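Local coordinates for protein serine protease pet (Escherichia coli, PDB 4OM9) that acts as a secreted serine protease and enterotoxin of the autotransporter type, and probably cleaves the host cytoskeletal protein alpha-fodrin, at residues A[430-435]-A[451-456]; A[469-474]-A[634-639]; A[615-620]-A[642-647]. All coordinates share one frame; numbering follows the deposited sequence.

Contact 1. Residues A[430-435]-A[451-456]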
loop_
_atom_site.group_PDB
_atom_site.type_symbol
_atom_site.label_atom_id
_atom_site.label_comp_id
_atom_site.label_asym_id
_atom_site.label_seq_id
_atom_site.Cartn_x
_atom_site.Cartn_y
_atom_site.Cartn_z
ATOM N N LYS A 430 3.471 -16.804 -6.595
ATOM C CA LYS A 430 2.209 -16.546 -7.278
ATOM C C LYS A 430 1.304 -17.760 -7.298
ATOM O O LYS A 430 1.756 -18.870 -7.606
ATOM C CB LYS A 430 2.448 -16.090 -8.719
ATOM C CG LYS A 430 2.594 -14.590 -8.901
ATOM C CD LYS A 430 2.011 -14.148 -10.249
ATOM C CE LYS A 430 1.861 -12.610 -10.311
ATOM N NZ LYS A 430 0.919 -12.123 -11.380
ATOM N N LEU A 431 0.033 -17.543 -6.961
ATOM C CA LEU A 431 -1.023 -18.531 -7.187
ATOM C C LEU A 431 -1.903 -18.068 -8.342
ATOM O O LEU A 431 -2.599 -17.061 -8.230
ATOM C CB LEU A 431 -1.880 -18.755 -5.933
ATOM C CG LEU A 431 -3.095 -19.671 -6.202
ATOM C CD1 LEU A 431 -2.649 -21.048 -6.732
ATOM C CD2 LEU A 431 -3.958 -19.851 -4.964
ATOM N N ASP A 432 -1.851 -18.805 -9.451
ATOM C CA ASP A 432 -2.658 -18.512 -10.641
ATOM C C ASP A 432 -3.872 -19.439 -10.676
ATOM O O ASP A 432 -3.743 -20.651 -10.942
ATOM C CB ASP A 432 -1.811 -18.654 -11.909
ATOM C CG ASP A 432 -2.581 -18.335 -13.183
ATOM O OD1 ASP A 432 -3.741 -17.875 -13.117
ATOM O OD2 ASP A 432 -2.016 -18.538 -14.276
ATOM N N LEU A 433 -5.045 -18.873 -10.391
ATOM C CA LEU A 433 -6.285 -19.649 -10.323
ATOM C C LEU A 433 -6.649 -20.140 -11.703
ATOM O O LEU A 433 -7.434 -21.071 -11.841
ATOM C CB LEU A 433 -7.445 -18.821 -9.739
ATOM C CG LEU A 433 -7.229 -18.228 -8.347
ATOM C CD1 LEU A 433 -8.465 -17.530 -7.860
ATOM C CD2 LEU A 433 -6.825 -19.275 -7.359
ATOM N N ASN A 434 -6.091 -19.496 -12.721
ATOM C CA ASN A 434 -6.165 -19.995 -14.090
ATOM C C ASN A 434 -7.593 -20.365 -14.527
ATOM O O ASN A 434 -7.839 -21.453 -15.055
ATOM C CB ASN A 434 -5.232 -21.197 -14.230
ATOM C CG ASN A 434 -5.135 -21.693 -15.651
ATOM O OD1 ASN A 434 -5.286 -20.905 -16.600
ATOM N ND2 ASN A 434 -4.916 -23.011 -15.819
ATOM N N GLY A 435 -8.543 -19.457 -14.299
ATOM C CA GLY A 435 -9.918 -19.695 -14.713
ATOM C C GLY A 435 -10.759 -20.446 -13.697
ATOM O O GLY A 435 -11.974 -20.526 -13.851
ATOM N N THR A 451 1.110 -13.101 -4.358
ATOM C CA THR A 451 0.012 -12.599 -5.156
ATOM C C THR A 451 -0.857 -13.762 -5.642
ATOM O O THR A 451 -0.357 -14.828 -6.050
ATOM C CB THR A 451 0.506 -11.793 -6.360
ATOM O OG1 THR A 451 1.452 -10.810 -5.919
ATOM C CG2 THR A 451 -0.674 -11.098 -7.062
ATOM N N ILE A 452 -2.165 -13.560 -5.556
ATOM C CA ILE A 452 -3.129 -14.488 -6.129
ATOM C C ILE A 452 -3.637 -13.822 -7.369
ATOM O O ILE A 452 -4.080 -12.685 -7.320
ATOM C CB ILE A 452 -4.260 -14.810 -5.153
ATOM C CG1 ILE A 452 -3.686 -15.573 -3.949
ATOM C CG2 ILE A 452 -5.381 -15.581 -5.855
ATOM C CD1 ILE A 452 -4.679 -15.845 -2.830
ATOM N N THR A 453 -3.519 -14.505 -8.494
ATOM C CA THR A 453 -3.845 -13.907 -9.779
ATOM C C THR A 453 -4.702 -14.827 -10.637
ATOM O O THR A 453 -5.089 -15.919 -10.218
ATOM C CB THR A 453 -2.569 -13.558 -10.566
ATOM O OG1 THR A 453 -2.922 -12.719 -11.673
ATOM C CG2 THR A 453 -1.876 -14.860 -11.092
ATOM N N ASN A 454 -5.003 -14.382 -11.846
ATOM C CA ASN A 454 -5.604 -15.261 -12.828
ATOM C C ASN A 454 -5.228 -14.831 -14.234
ATOM O O ASN A 454 -5.715 -13.817 -14.728
ATOM C CB ASN A 454 -7.114 -15.303 -12.682
ATOM C CG ASN A 454 -7.779 -16.044 -13.826
ATOM O OD1 ASN A 454 -7.227 -17.010 -14.341
ATOM N ND2 ASN A 454 -8.950 -15.570 -14.256
ATOM N N SER A 455 -4.358 -15.620 -14.863
ATOM C CA SER A 455 -3.777 -15.292 -16.155
ATOM C C SER A 455 -4.720 -15.617 -17.301
ATOM O O SER A 455 -4.433 -15.317 -18.457
ATOM C CB SER A 455 -2.442 -16.044 -16.334
ATOM O OG SER A 455 -2.612 -17.460 -16.283
ATOM N N ASN A 456 -5.838 -16.260 -16.989
ATOM C CA ASN A 456 -6.831 -16.597 -18.018
ATOM C C ASN A 456 -7.712 -15.385 -18.312
ATOM O O ASN A 456 -8.511 -14.979 -17.477
ATOM C CB ASN A 456 -7.687 -17.787 -17.581
ATOM C CG ASN A 456 -8.500 -18.377 -18.722
ATOM O OD1 ASN A 456 -8.969 -17.666 -19.615
ATOM N ND2 ASN A 456 -8.675 -19.692 -18.692
HETATM O O HOH W 1 -4.164 -19.267 -18.227
#
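L433 lays its branch point obliquely across I452, with L433 CG 4.1 Å from I452 CG2. Two residues earlier, L431 presents its CB to the CG1 arm of I452, the two on one face of the sheet. On the other face, K430, bent at chi2, passes slantwise over T453, its CD near the T453 methyl CG2. The K430 ammonium has only a long, weak ion pair with D478, whereas OG1 of T453 is hydrogen-bonded to that aspartate. Beneath the side chains runs a parallel ladder: L431 N to T451 O, T453 N to L431 O at 2.7 Å, and L433 N to T453 O. The strands are a residue-for-residue match, the stacking of successive coils in a right-handed parallel beta-helix, here with an inter-axis angle of 16°. Where the strands end, an aspartate and an asparagine take over from the ladder. D432 swings CG anti to its own N (chi1 -179°), which carries the carboxylate forward to the turn. There D432 OD1 accepts S455 N at 2.9 Å across the contact and also N434 N of its own chain stretch, an Asx turn, the two donors reaching it from opposite faces of the carboxylate. N454 answers in kind. Its OD1 takes G435 N at 2.8 Å from one face of the amide and N456 N, closing a second Asx turn, from the other. The amide nitrogen of N454 is spent on the carbonyls of N480 and K459, which fixes the flip of the group. The modelled approach of D432 OD2 to S455 OG is doubtfully short. A water donates to both N434 OD1 and S455 OG, while N434 ND2 is hydrogen-bonded to L408 O and D432 OD2 to Q407 NE2.

Contact 2. Residues A[469-474]-A[634-639]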
loop_
_atom_site.group_PDB
_atom_site.type_symbol
_atom_site.label_atom_id
_atom_site.label_comp_id
_atom_site.label_asym_id
_atom_site.label_seq_id
_atom_site.Cartn_x
_atom_site.Cartn_y
_atom_site.Cartn_z
ATOM N N ASN A 469 -13.606 -14.569 11.614
ATOM C CA ASN A 469 -12.960 -13.766 12.626
ATOM C C ASN A 469 -11.968 -12.855 11.965
ATOM O O ASN A 469 -11.737 -12.958 10.757
ATOM C CB ASN A 469 -12.253 -14.635 13.661
ATOM C CG ASN A 469 -13.059 -15.853 14.049
ATOM O OD1 ASN A 469 -12.640 -16.996 13.811
ATOM N ND2 ASN A 469 -14.225 -15.623 14.655
ATOM N N ASN A 470 -11.394 -11.961 12.767
ATOM C CA ASN A 470 -10.402 -11.020 12.291
ATOM C C ASN A 470 -9.250 -11.742 11.627
ATOM O O ASN A 470 -8.623 -12.626 12.222
ATOM C CB ASN A 470 -9.868 -10.171 13.439
ATOM C CG ASN A 470 -10.794 -9.032 13.818
ATOM O OD1 ASN A 470 -11.878 -8.855 13.245
ATOM N ND2 ASN A 470 -10.375 -8.259 14.803
ATOM N N TYR A 471 -8.988 -11.365 10.385
ATOM C CA TYR A 471 -7.932 -11.982 9.614
ATOM C C TYR A 471 -7.348 -10.953 8.647
ATOM O O TYR A 471 -8.086 -10.160 8.032
ATOM C CB TYR A 471 -8.440 -13.219 8.854
ATOM C CG TYR A 471 -7.584 -13.511 7.645
ATOM C CD1 TYR A 471 -6.333 -14.116 7.769
ATOM C CD2 TYR A 471 -8.006 -13.144 6.381
ATOM C CE1 TYR A 471 -5.535 -14.353 6.651
ATOM C CE2 TYR A 471 -7.231 -13.381 5.278
ATOM C CZ TYR A 471 -5.998 -13.983 5.410
ATOM O OH TYR A 471 -5.249 -14.188 4.277
ATOM N N ILE A 472 -6.022 -10.938 8.531
ATOM C CA ILE A 472 -5.386 -10.029 7.589
ATOM C C ILE A 472 -4.700 -10.792 6.457
ATOM O O ILE A 472 -3.855 -11.632 6.704
ATOM C CB ILE A 472 -4.355 -9.118 8.277
ATOM C CG1 ILE A 472 -4.956 -8.504 9.540
ATOM C CG2 ILE A 472 -3.895 -8.032 7.309
ATOM C CD1 ILE A 472 -4.051 -7.478 10.236
ATOM N N TYR A 473 -5.090 -10.490 5.221
ATOM C CA TYR A 473 -4.382 -10.986 4.054
ATOM C C TYR A 473 -3.277 -9.989 3.763
ATOM O O TYR A 473 -3.557 -8.812 3.472
ATOM C CB TYR A 473 -5.319 -11.155 2.853
ATOM C CG TYR A 473 -4.620 -11.581 1.576
ATOM C CD1 TYR A 473 -3.774 -12.704 1.553
ATOM C CD2 TYR A 473 -4.823 -10.884 0.383
ATOM C CE1 TYR A 473 -3.139 -13.095 0.385
ATOM C CE2 TYR A 473 -4.193 -11.263 -0.788
ATOM C CZ TYR A 473 -3.356 -12.375 -0.787
ATOM O OH TYR A 473 -2.719 -12.749 -1.956
ATOM N N HIS A 474 -2.028 -10.447 3.901
ATOM C CA HIS A 474 -0.852 -9.631 3.657
ATOM C C HIS A 474 -0.447 -9.619 2.175
ATOM O O HIS A 474 0.394 -8.823 1.770
ATOM C CB HIS A 474 0.335 -10.131 4.481
ATOM C CG HIS A 474 0.247 -9.859 5.960
ATOM N ND1 HIS A 474 0.115 -8.590 6.491
ATOM C CD2 HIS A 474 0.374 -10.703 7.016
ATOM C CE1 HIS A 474 0.116 -8.669 7.816
ATOM N NE2 HIS A 474 0.274 -9.934 8.156
ATOM N N PHE A 634 3.871 -25.577 6.909
ATOM C CA PHE A 634 2.503 -25.978 6.550
ATOM C C PHE A 634 1.588 -25.661 7.700
ATOM O O PHE A 634 0.561 -26.283 7.880
ATOM C CB PHE A 634 2.446 -27.468 6.232
ATOM C CG PHE A 634 3.502 -27.914 5.261
ATOM C CD1 PHE A 634 3.451 -27.520 3.938
ATOM C CD2 PHE A 634 4.535 -28.741 5.666
ATOM C CE1 PHE A 634 4.403 -27.933 3.039
ATOM C CE2 PHE A 634 5.491 -29.156 4.771
ATOM C CZ PHE A 634 5.429 -28.747 3.457
ATOM N N THR A 635 2.035 -24.740 8.530
ATOM C CA THR A 635 1.230 -24.248 9.623
ATOM C C THR A 635 1.348 -22.723 9.615
ATOM O O THR A 635 2.379 -22.170 9.222
ATOM C CB THR A 635 1.683 -24.868 10.963
ATOM O OG1 THR A 635 1.176 -26.208 11.043
ATOM C CG2 THR A 635 1.129 -24.080 12.142
ATOM N N PHE A 636 0.283 -22.054 10.023
ATOM C CA PHE A 636 0.176 -20.609 9.909
ATOM C C PHE A 636 -0.257 -20.016 11.229
ATOM O O PHE A 636 -1.156 -20.544 11.885
ATOM C CB PHE A 636 -0.811 -20.262 8.808
ATOM C CG PHE A 636 -1.139 -18.810 8.703
ATOM C CD1 PHE A 636 -0.366 -17.964 7.918
ATOM C CD2 PHE A 636 -2.249 -18.299 9.354
ATOM C CE1 PHE A 636 -0.705 -16.630 7.800
ATOM C CE2 PHE A 636 -2.585 -16.960 9.243
ATOM C CZ PHE A 636 -1.821 -16.126 8.467
ATOM N N ARG A 637 0.396 -18.922 11.604
ATOM C CA ARG A 637 0.113 -18.208 12.841
ATOM C C ARG A 637 -0.259 -16.762 12.504
ATOM O O ARG A 637 0.251 -16.189 11.531
ATOM C CB ARG A 637 1.331 -18.270 13.784
ATOM C CG ARG A 637 2.277 -17.060 13.675
ATOM C CD ARG A 637 3.762 -17.361 13.459
ATOM N NE ARG A 637 4.502 -17.545 14.707
ATOM C CZ ARG A 637 5.822 -17.405 14.840
ATOM N NH1 ARG A 637 6.580 -17.041 13.814
ATOM N NH2 ARG A 637 6.386 -17.614 16.019
ATOM N N GLN A 638 -1.174 -16.178 13.275
ATOM C CA GLN A 638 -1.486 -14.755 13.132
ATOM C C GLN A 638 -2.048 -14.221 14.438
ATOM O O GLN A 638 -2.824 -14.894 15.104
ATOM C CB GLN A 638 -2.467 -14.499 11.973
ATOM C CG GLN A 638 -2.745 -12.997 11.717
ATOM C CD GLN A 638 -3.440 -12.717 10.372
ATOM O OE1 GLN A 638 -4.669 -12.840 10.237
ATOM N NE2 GLN A 638 -2.653 -12.311 9.382
ATOM N N ASP A 639 -1.615 -13.022 14.815
ATOM C CA ASP A 639 -2.074 -12.371 16.035
ATOM C C ASP A 639 -2.269 -10.896 15.749
ATOM O O ASP A 639 -1.323 -10.171 15.450
ATOM C CB ASP A 639 -1.082 -12.561 17.186
ATOM C CG ASP A 639 -1.662 -12.148 18.528
ATOM O OD1 ASP A 639 -2.789 -11.620 18.559
ATOM O OD2 ASP A 639 -0.999 -12.354 19.559
#
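The backbones of Y471 and Q638 stay apart, their CA atoms 7.8 Å from each other even at the nearest pairing, and the hydrogen bonds across the gap all come from one side chain. Q638 spans it fully extended, with CG anti to the backbone N (chi1 -176°), and lays its amide against the main chain of I472. OE1 of Q638 accepts I472 N at 2.9 Å, the donor tilted out of the carbonyl plane, while NE2 of Q638 donates to I472 O at 3.0 Å. The second bond is almost perfectly straight (179°), lies in the amide plane and uses a carbonyl lone pair. With both amide atoms engaged, the rotation of the group is settled. The pairing copies what a neighbouring strand's peptide would do. Strand 471-473 bonds to strand 496-498 through the backbones of Y471 and Y473, and I472 turns its N and O the other way, so Q638 docks on the edge of strand 471-473 that faces away from strand 496-498, within a coil of the beta-helix. Q638 OE1 also lies 3.2 Å from Y471 CD1, the amide inclined 34° to the ring. F636 CZ approaches the rim of Y471 near its plane, 4.5 Å from Y471 CE1. On one face of Y471 sits the backbone N of Y473, offset toward the rim; the Y471 hydroxyl donates to I443 O. H474 stands almost perpendicular to the Q638 amide, with H474 NE2 4.0 Å from Q638 NE2. Both nitrogens turn to the same acceptor, D622 OD2, by a hydrogen bond from H474 NE2 and a weak one from Q638 NE2, while a weak hydrogen bond between H474 ND1 and D499 OD2 brings a second carboxylate, which would probably favour a protonated imidazole.

Contact 3. Residues A[615-620]-A[642-647]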
loop_
_atom_site.group_PDB
_atom_site.type_symbol
_atom_site.label_atom_id
_atom_site.label_comp_id
_atom_site.label_asym_id
_atom_site.label_seq_id
_atom_site.Cartn_x
_atom_site.Cartn_y
_atom_site.Cartn_z
ATOM N N GLY A 615 -11.429 6.962 5.616
ATOM C CA GLY A 615 -10.507 7.588 6.546
ATOM C C GLY A 615 -10.801 7.167 7.974
ATOM O O GLY A 615 -10.767 7.984 8.888
ATOM N N ASP A 616 -11.118 5.892 8.153
ATOM C CA ASP A 616 -11.345 5.295 9.468
ATOM C C ASP A 616 -10.063 5.299 10.293
ATOM O O ASP A 616 -8.977 5.051 9.762
ATOM C CB ASP A 616 -11.867 3.848 9.317
ATOM C CG ASP A 616 -12.333 3.249 10.640
ATOM O OD1 ASP A 616 -11.950 3.757 11.709
ATOM O OD2 ASP A 616 -13.102 2.273 10.622
ATOM N N LYS A 617 -10.213 5.521 11.596
ATOM C CA LYS A 617 -9.076 5.718 12.488
ATOM C C LYS A 617 -8.484 4.416 12.978
ATOM O O LYS A 617 -7.375 4.394 13.514
ATOM C CB LYS A 617 -9.493 6.547 13.697
ATOM C CG LYS A 617 -10.081 5.712 14.820
ATOM C CD LYS A 617 -11.273 6.390 15.481
ATOM C CE LYS A 617 -10.975 7.835 15.848
ATOM N NZ LYS A 617 -12.237 8.570 16.157
ATOM N N THR A 618 -9.230 3.330 12.813
ATOM C CA THR A 618 -8.794 2.052 13.336
ATOM C C THR A 618 -7.970 1.305 12.302
ATOM O O THR A 618 -8.425 1.033 11.189
ATOM C CB THR A 618 -9.978 1.195 13.772
ATOM O OG1 THR A 618 -10.830 1.971 14.621
ATOM C CG2 THR A 618 -9.495 -0.038 14.527
ATOM N N ALA A 619 -6.738 0.997 12.672
ATOM C CA ALA A 619 -5.861 0.234 11.797
ATOM C C ALA A 619 -5.446 -1.055 12.492
ATOM O O ALA A 619 -5.492 -1.155 13.720
ATOM C CB ALA A 619 -4.652 1.060 11.391
ATOM N N TYR A 620 -5.074 -2.048 11.693
ATOM C CA TYR A 620 -4.743 -3.368 12.217
ATOM C C TYR A 620 -3.300 -3.746 11.926
ATOM O O TYR A 620 -2.772 -3.465 10.855
ATOM C CB TYR A 620 -5.691 -4.425 11.638
ATOM C CG TYR A 620 -7.153 -4.116 11.935
ATOM C CD1 TYR A 620 -7.828 -3.132 11.221
ATOM C CD2 TYR A 620 -7.847 -4.798 12.934
ATOM C CE1 TYR A 620 -9.144 -2.832 11.490
ATOM C CE2 TYR A 620 -9.169 -4.503 13.207
ATOM C CZ TYR A 620 -9.810 -3.523 12.474
ATOM O OH TYR A 620 -11.112 -3.199 12.714
ATOM N N SER A 642 -5.313 -3.940 17.080
ATOM C CA SER A 642 -5.855 -2.767 16.440
ATOM C C SER A 642 -5.908 -1.618 17.428
ATOM O O SER A 642 -5.860 -1.819 18.637
ATOM C CB SER A 642 -7.241 -3.062 15.871
ATOM O OG SER A 642 -8.101 -3.576 16.870
ATOM N N GLY A 643 -6.000 -0.408 16.896
ATOM C CA GLY A 643 -6.106 0.784 17.702
ATOM C C GLY A 643 -6.098 1.989 16.788
ATOM O O GLY A 643 -5.975 1.862 15.573
ATOM N N ASP A 644 -6.243 3.165 17.374
ATOM C CA ASP A 644 -6.163 4.388 16.614
ATOM C C ASP A 644 -4.804 4.526 15.943
ATOM O O ASP A 644 -3.752 4.334 16.572
ATOM C CB ASP A 644 -6.423 5.587 17.524
ATOM C CG ASP A 644 -7.833 5.596 18.089
ATOM O OD1 ASP A 644 -8.754 5.096 17.413
ATOM O OD2 ASP A 644 -8.025 6.102 19.215
ATOM N N SER A 645 -4.821 4.845 14.657
ATOM C CA SER A 645 -3.594 5.193 13.959
ATOM C C SER A 645 -3.980 5.988 12.746
ATOM O O SER A 645 -4.398 5.430 11.732
ATOM C CB SER A 645 -2.783 3.955 13.554
ATOM O OG SER A 645 -1.528 4.341 13.014
ATOM N N ILE A 646 -3.823 7.297 12.857
ATOM C CA ILE A 646 -4.362 8.218 11.876
ATOM C C ILE A 646 -3.299 8.523 10.834
ATOM O O ILE A 646 -2.150 8.776 11.173
ATOM C CB ILE A 646 -4.870 9.512 12.566
ATOM C CG1 ILE A 646 -5.951 9.152 13.589
ATOM C CG2 ILE A 646 -5.388 10.526 11.547
ATOM C CD1 ILE A 646 -5.808 9.856 14.927
ATOM N N GLY A 647 -3.692 8.455 9.567
ATOM C CA GLY A 647 -2.812 8.747 8.455
ATOM C C GLY A 647 -3.646 9.034 7.224
ATOM O O GLY A 647 -4.853 8.800 7.214
HETATM O O HOH W 2 -6.354 4.122 10.096
#
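K617 and S645 meet through the main chain, S645 N giving its hydrogen to K617 O at 2.8 Å. Two residues along, A619 and G643 form the hydrogen-bonded pair of an antiparallel ladder: A619 N reaches G643 O at 3.1 Å, and the return bond from G643 N is weak. T618 with D644 and Y620 with S642 are the flanking non-hydrogen-bonded pairs. On the face of Y620 and S642, the serine sets its CB 3.5 Å from Y620 CD2, and T618 CG2 adds a more distant methyl contact with that same serine carbon. K617 and D644 run abreast in a common direction. The lysine CG stands between its backbone N and carbonyl carbon (chi1 86°), which brings its methylenes past the carboxylate, D644 OD1 lying 3.0 Å from K617 CG. The ammonium is bent off, K617 NZ being 5.1 Å from D644 OD1, so the opposite charges could attract but form no salt bridge. On the opposite face A619 CB rests 4.1 Å from S645 CB, and W576 packs against both residues. Further out, just before the strand, D616 OD1 accepts T618 N from above the carboxylate plane, an Asx turn, and the D616 backbone bonds to I595. A water donates to both D616 O and S645 O, joining the chains where the ladder stops. The hydroxyl of S645 is held by L571 O and R597 NH1, and Y620 N by the side-chain carbonyl of Q517. Together these features describe a short two-stranded antiparallel ladder, of strands 618-622 and 640-644, at the foot of a long loop that leaves and rejoins the coils of the beta-helix.

In the fold
Contact 2 lies between the other two and touches both. On one side it meets contact 1, where I452 CG1 packs 3.6 Å from Y473 OH; on the other it meets contact 3, where I472 CD1 lies 3.7 Å from Y620 CB. Contacts 1 and 3 do not meet, their nearest atoms being about 18 Å apart and their centres about 31 Å. The chain order explains the joint. Residues 634-639 belong to the excursion between residues 615-620 and 642-647, so the loop whose base contact 3 closes reaches back to grip a coil some 160 residues earlier, which itself packs on the coil of contact 1.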